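Local structure of putative glycyl-glycine endopeptidase lytM (Ruminococcus gnavus, 3NYY) at residues Thr169-Tyr181 / Thr210-Leu223. The protein is probably a metalloendopeptidase of the M23 family, related to the LytM-type enzymes that cleave peptide bonds in bacterial cell walls. Numbering follows the deposited sequence.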
loop_
_atom_site.group_PDB
_atom_site.type_symbol
_atom_site.label_atom_id
_atom_site.label_comp_id
_atom_site.label_asym_id
_atom_site.label_seq_id
_atom_site.Cartn_x
_atom_site.Cartn_y
_atom_site.Cartn_z
ATOM N N THR A 169 21.539 11.943 -14.329
ATOM C CA THR A 169 22.067 12.525 -13.101
ATOM C C THR A 169 22.697 11.492 -12.165
ATOM O O THR A 169 23.367 11.869 -11.189
ATOM C CB THR A 169 21.016 13.425 -12.412
ATOM O OG1 THR A 169 20.516 14.368 -13.381
ATOM C CG2 THR A 169 21.638 14.234 -11.236
ATOM N N GLY A 170 22.508 10.200 -12.482
ATOM C CA GLY A 170 23.273 9.122 -11.865
ATOM C C GLY A 170 22.520 8.066 -11.075
ATOM O O GLY A 170 23.115 7.090 -10.618
ATOM N N ALA A 171 21.239 8.258 -10.888
ATOM C CA ALA A 171 20.475 7.246 -10.176
ATOM C C ALA A 171 20.157 6.044 -11.058
ATOM O O ALA A 171 20.099 6.136 -12.276
ATOM C CB ALA A 171 19.166 7.829 -9.605
ATOM N N TYR A 172 19.988 4.902 -10.399
ATOM C CA TYR A 172 19.604 3.653 -11.056
ATOM C C TYR A 172 18.137 3.406 -10.699
ATOM O O TYR A 172 17.794 3.250 -9.527
ATOM C CB TYR A 172 20.482 2.534 -10.530
ATOM C CG TYR A 172 20.190 1.170 -11.102
ATOM C CD1 TYR A 172 19.305 0.347 -10.479
ATOM C CD2 TYR A 172 20.903 0.659 -12.165
ATOM C CE1 TYR A 172 19.027 -0.930 -10.962
ATOM C CE2 TYR A 172 20.642 -0.632 -12.640
ATOM C CZ TYR A 172 19.727 -1.415 -12.015
ATOM O OH TYR A 172 19.459 -2.710 -12.449
ATOM N N PHE A 173 17.283 3.363 -11.723
ATOM C CA PHE A 173 15.864 3.071 -11.563
ATOM C C PHE A 173 15.623 1.611 -11.883
ATOM O O PHE A 173 15.959 1.144 -12.968
ATOM C CB PHE A 173 15.054 3.998 -12.481
ATOM C CG PHE A 173 14.982 5.409 -11.969
ATOM C CD1 PHE A 173 16.061 6.281 -12.039
ATOM C CD2 PHE A 173 13.812 5.846 -11.366
ATOM C CE1 PHE A 173 15.958 7.575 -11.482
ATOM C CE2 PHE A 173 13.692 7.103 -10.851
ATOM C CZ PHE A 173 14.771 7.982 -10.894
ATOM N N TYR A 174 15.021 0.894 -10.928
ATOM C CA TYR A 174 14.871 -0.537 -10.963
ATOM C C TYR A 174 13.427 -0.909 -11.098
ATOM O O TYR A 174 12.636 -0.476 -10.279
ATOM C CB TYR A 174 15.450 -1.080 -9.642
ATOM C CG TYR A 174 15.321 -2.567 -9.376
ATOM C CD1 TYR A 174 16.011 -3.496 -10.147
ATOM C CD2 TYR A 174 14.538 -3.045 -8.338
ATOM C CE1 TYR A 174 15.896 -4.856 -9.855
ATOM C CE2 TYR A 174 14.460 -4.386 -8.055
ATOM C CZ TYR A 174 15.145 -5.289 -8.814
ATOM O OH TYR A 174 15.050 -6.657 -8.555
ATOM N N TYR A 175 13.097 -1.698 -12.129
ATOM C CA TYR A 175 11.707 -2.067 -12.446
ATOM C C TYR A 175 11.647 -3.581 -12.437
ATOM O O TYR A 175 12.312 -4.242 -13.247
ATOM C CB TYR A 175 11.292 -1.537 -13.811
ATOM C CG TYR A 175 11.435 -0.039 -13.990
ATOM C CD1 TYR A 175 12.683 0.528 -14.280
ATOM C CD2 TYR A 175 10.320 0.796 -13.972
ATOM C CE1 TYR A 175 12.844 1.899 -14.474
ATOM C CE2 TYR A 175 10.458 2.155 -14.171
ATOM C CZ TYR A 175 11.721 2.723 -14.408
ATOM O OH TYR A 175 11.816 4.119 -14.552
ATOM N N ALA A 176 10.844 -4.152 -11.542
ATOM C CA ALA A 176 10.834 -5.597 -11.296
ATOM C C ALA A 176 9.443 -6.254 -11.360
ATOM O O ALA A 176 8.393 -5.589 -11.346
ATOM C CB ALA A 176 11.511 -5.913 -9.940
ATOM N N HIS A 177 9.495 -7.581 -11.532
ATOM C CA HIS A 177 8.344 -8.506 -11.629
ATOM C C HIS A 177 7.571 -8.401 -12.931
ATOM O O HIS A 177 6.414 -8.867 -12.991
ATOM C CB HIS A 177 7.417 -8.379 -10.416
ATOM C CG HIS A 177 8.139 -8.472 -9.118
ATOM N ND1 HIS A 177 8.875 -9.582 -8.767
ATOM C CD2 HIS A 177 8.325 -7.569 -8.126
ATOM C CE1 HIS A 177 9.466 -9.367 -7.599
ATOM N NE2 HIS A 177 9.155 -8.152 -7.193
ATOM N N LEU A 178 8.219 -7.852 -13.973
ATOM C CA LEU A 178 7.602 -7.675 -15.283
ATOM C C LEU A 178 7.165 -9.038 -15.887
ATOM O O LEU A 178 7.832 -10.081 -15.693
ATOM C CB LEU A 178 8.556 -6.981 -16.277
ATOM C CG LEU A 178 9.078 -5.596 -15.864
ATOM C CD1 LEU A 178 10.179 -5.141 -16.889
ATOM C CD2 LEU A 178 7.930 -4.595 -15.823
ATOM N N ASP A 179 6.114 -9.002 -16.689
ATOM C CA ASP A 179 5.656 -10.205 -17.390
ATOM C C ASP A 179 6.464 -10.367 -18.659
ATOM O O ASP A 179 6.698 -11.492 -19.149
ATOM C CB ASP A 179 4.169 -10.079 -17.727
ATOM C CG ASP A 179 3.594 -11.358 -18.311
ATOM O OD1 ASP A 179 3.630 -12.391 -17.591
ATOM O OD2 ASP A 179 3.116 -11.318 -19.489
ATOM N N SER A 180 6.884 -9.246 -19.227
ATOM C CA SER A 180 7.661 -9.256 -20.443
ATOM C C SER A 180 8.375 -7.936 -20.612
ATOM O O SER A 180 8.043 -6.943 -19.919
ATOM C CB SER A 180 6.735 -9.485 -21.636
ATOM O OG SER A 180 5.938 -8.351 -21.892
ATOM N N TYR A 181 9.328 -7.915 -21.549
ATOM C CA TYR A 181 10.107 -6.727 -21.879
ATOM C C TYR A 181 9.739 -6.094 -23.221
ATOM O O TYR A 181 9.286 -6.791 -24.161
ATOM C CB TYR A 181 11.552 -7.087 -21.973
ATOM C CG TYR A 181 12.209 -7.591 -20.704
ATOM C CD1 TYR A 181 12.359 -6.797 -19.604
ATOM C CD2 TYR A 181 12.766 -8.839 -20.654
ATOM C CE1 TYR A 181 13.014 -7.247 -18.501
ATOM C CE2 TYR A 181 13.432 -9.304 -19.539
ATOM C CZ TYR A 181 13.556 -8.511 -18.447
ATOM O OH TYR A 181 14.257 -8.995 -17.335
ATOM N N THR A 210 6.109 -17.447 -12.760
ATOM C CA THR A 210 5.054 -16.466 -12.706
ATOM C C THR A 210 3.975 -16.992 -11.752
ATOM O O THR A 210 3.953 -18.197 -11.393
ATOM C CB THR A 210 4.411 -16.214 -14.064
ATOM O OG1 THR A 210 3.863 -17.432 -14.571
ATOM C CG2 THR A 210 5.405 -15.607 -15.068
ATOM N N GLY A 211 3.119 -16.062 -11.326
ATOM C CA GLY A 211 1.881 -16.372 -10.635
ATOM C C GLY A 211 1.976 -16.558 -9.138
ATOM O O GLY A 211 0.956 -16.836 -8.493
ATOM N N GLU A 212 3.155 -16.405 -8.559
ATOM C CA GLU A 212 3.323 -16.686 -7.127
ATOM C C GLU A 212 2.828 -15.557 -6.211
ATOM O O GLU A 212 2.701 -15.756 -5.012
ATOM C CB GLU A 212 4.787 -17.028 -6.797
ATOM C CG GLU A 212 5.284 -18.308 -7.459
ATOM C CD GLU A 212 4.507 -19.556 -7.039
ATOM O OE1 GLU A 212 4.162 -19.696 -5.849
ATOM O OE2 GLU A 212 4.235 -20.399 -7.903
ATOM N N PHE A 213 2.550 -14.381 -6.771
ATOM C CA PHE A 213 2.099 -13.238 -5.975
ATOM C C PHE A 213 1.303 -12.312 -6.864
ATOM O O PHE A 213 1.233 -12.568 -8.042
ATOM C CB PHE A 213 3.294 -12.542 -5.346
ATOM C CG PHE A 213 4.414 -12.287 -6.295
ATOM C CD1 PHE A 213 4.347 -11.235 -7.179
ATOM C CD2 PHE A 213 5.556 -13.088 -6.274
ATOM C CE1 PHE A 213 5.385 -10.990 -8.057
ATOM C CE2 PHE A 213 6.607 -12.852 -7.121
ATOM C CZ PHE A 213 6.519 -11.800 -8.014
ATOM N N PRO A 214 0.602 -11.308 -6.286
ATOM C CA PRO A 214 -0.212 -10.397 -7.086
ATOM C C PRO A 214 0.579 -9.597 -8.112
ATOM O O PRO A 214 1.779 -9.340 -7.945
ATOM C CB PRO A 214 -0.765 -9.402 -6.058
ATOM C CG PRO A 214 -0.696 -10.129 -4.756
ATOM C CD PRO A 214 0.555 -10.944 -4.851
ATOM N N VAL A 215 -0.124 -9.199 -9.149
ATOM C CA VAL A 215 0.482 -8.389 -10.201
ATOM C C VAL A 215 0.753 -6.988 -9.648
ATOM O O VAL A 215 -0.126 -6.327 -9.084
ATOM C CB VAL A 215 -0.412 -8.344 -11.445
ATOM C CG1 VAL A 215 0.064 -7.304 -12.464
ATOM C CG2 VAL A 215 -0.461 -9.750 -12.107
ATOM N N HIS A 216 2.005 -6.556 -9.793
ATOM C CA HIS A 216 2.446 -5.262 -9.362
ATOM C C HIS A 216 3.776 -4.942 -9.989
ATOM O O HIS A 216 4.533 -5.841 -10.418
ATOM C CB HIS A 216 2.601 -5.221 -7.829
ATOM C CG HIS A 216 3.754 -5.996 -7.282
ATOM N ND1 HIS A 216 3.832 -7.377 -7.284
ATOM C CD2 HIS A 216 4.889 -5.554 -6.682
ATOM C CE1 HIS A 216 4.991 -7.740 -6.744
ATOM N NE2 HIS A 216 5.638 -6.656 -6.345
ATOM N N LEU A 217 4.051 -3.641 -10.054
ATOM C CA LEU A 217 5.403 -3.180 -10.409
ATOM C C LEU A 217 6.150 -2.881 -9.126
ATOM O O LEU A 217 5.692 -2.071 -8.314
ATOM C CB LEU A 217 5.372 -1.866 -11.191
ATOM C CG LEU A 217 6.739 -1.241 -11.450
ATOM C CD1 LEU A 217 7.714 -2.138 -12.337
ATOM C CD2 LEU A 217 6.559 0.167 -12.095
ATOM N N HIS A 218 7.293 -3.534 -8.910
ATOM C CA HIS A 218 8.174 -3.088 -7.836
ATOM C C HIS A 218 9.146 -2.073 -8.433
ATOM O O HIS A 218 9.874 -2.397 -9.392
ATOM C CB HIS A 218 8.932 -4.246 -7.176
ATOM C CG HIS A 218 9.961 -3.778 -6.211
ATOM N ND1 HIS A 218 9.655 -3.507 -4.892
ATOM C CD2 HIS A 218 11.268 -3.453 -6.382
ATOM C CE1 HIS A 218 10.748 -3.047 -4.287
ATOM N NE2 HIS A 218 11.749 -3.034 -5.157
ATOM N N LEU A 219 9.169 -0.873 -7.848
ATOM C CA LEU A 219 10.089 0.211 -8.267
ATOM C C LEU A 219 11.097 0.432 -7.166
ATOM O O LEU A 219 10.739 0.612 -5.992
ATOM C CB LEU A 219 9.338 1.500 -8.554
ATOM C CG LEU A 219 10.311 2.669 -8.899
ATOM C CD1 LEU A 219 10.759 2.396 -10.419
ATOM C CD2 LEU A 219 9.692 4.013 -8.637
ATOM N N GLY A 220 12.372 0.437 -7.549
ATOM C CA GLY A 220 13.451 0.812 -6.664
ATOM C C GLY A 220 14.259 1.937 -7.276
ATOM O O GLY A 220 14.304 2.104 -8.477
ATOM N N ILE A 221 14.853 2.746 -6.414
ATOM C CA ILE A 221 15.824 3.787 -6.853
ATOM C C ILE A 221 17.059 3.576 -6.012
ATOM O O ILE A 221 16.975 3.564 -4.764
ATOM C CB ILE A 221 15.275 5.201 -6.649
ATOM C CG1 ILE A 221 13.990 5.382 -7.430
ATOM C CG2 ILE A 221 16.331 6.272 -7.123
ATOM C CD1 ILE A 221 13.223 6.703 -7.226
ATOM N N TYR A 222 18.196 3.519 -6.694
ATOM C CA TYR A 222 19.467 3.257 -6.029
ATOM C C TYR A 222 20.507 4.311 -6.381
ATOM O O TYR A 222 20.679 4.685 -7.563
ATOM C CB TYR A 222 20.049 1.879 -6.420
ATOM C CG TYR A 222 19.222 0.706 -5.965
ATOM C CD1 TYR A 222 18.050 0.367 -6.632
ATOM C CD2 TYR A 222 19.583 -0.042 -4.851
ATOM C CE1 TYR A 222 17.287 -0.716 -6.228
ATOM C CE2 TYR A 222 18.813 -1.133 -4.434
ATOM C CZ TYR A 222 17.676 -1.459 -5.133
ATOM O OH TYR A 222 16.899 -2.545 -4.686
ATOM N N LEU A 223 21.234 4.747 -5.355
ATOM C CA LEU A 223 22.389 5.630 -5.525
ATOM C C LEU A 223 23.617 4.934 -5.010
ATOM O O LEU A 223 23.573 4.243 -4.017
ATOM C CB LEU A 223 22.182 6.903 -4.712
ATOM C CG LEU A 223 21.034 7.837 -5.162
ATOM C CD1 LEU A 223 20.966 9.067 -4.196
ATOM C CD2 LEU A 223 21.193 8.218 -6.571
HETATM O O HOH W 1 5.830 -5.695 -12.863
HETATM O O HOH W 2 7.756 -6.778 -4.619
#
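H177, where the chain turns a corner after A176, packs among F213, H216 and H218. Its CB meets H216 O and F213 CE1. With CG anti to the carbonyl carbon (chi1 -51°), the ring swings between F213 and the two histidines. CG and ND1 lie against the edge of F213, an edge-to-face pair in which H177 ND1 comes 3.3 Å from F213 CZ; that nitrogen is also hydrogen-bonded to S202 O. H177 CE1 touches F213 CZ as well (3.8 Å). CD2 meets H218 CB, 3.5 Å away, and H216 NE2, while NE2 donates weakly to a water that also bonds H216 NE2. With an alanine here the imidazole is gone, which would probably cost S202 O its side-chain donor, leave the water held from the H216 side and open a gap beside the F213 edge.

Strands 172-176 and 216-223 pair antiparallel, from Y172 N to Y222 O (2.9 Å) to a weak H218 N to A176 O bond (3.4 Å). On the face bearing H218, Y222 turns its edge toward the Y174 ring. On the other, L219 CD1 lies over one face of the Y175 ring in a CH-pi contact. As in M23 peptidases, H218 and D129, here bonded ND1 to OD1, probably belong to the metal site, with H177 and H216 probably flanking it as catalytic histidines.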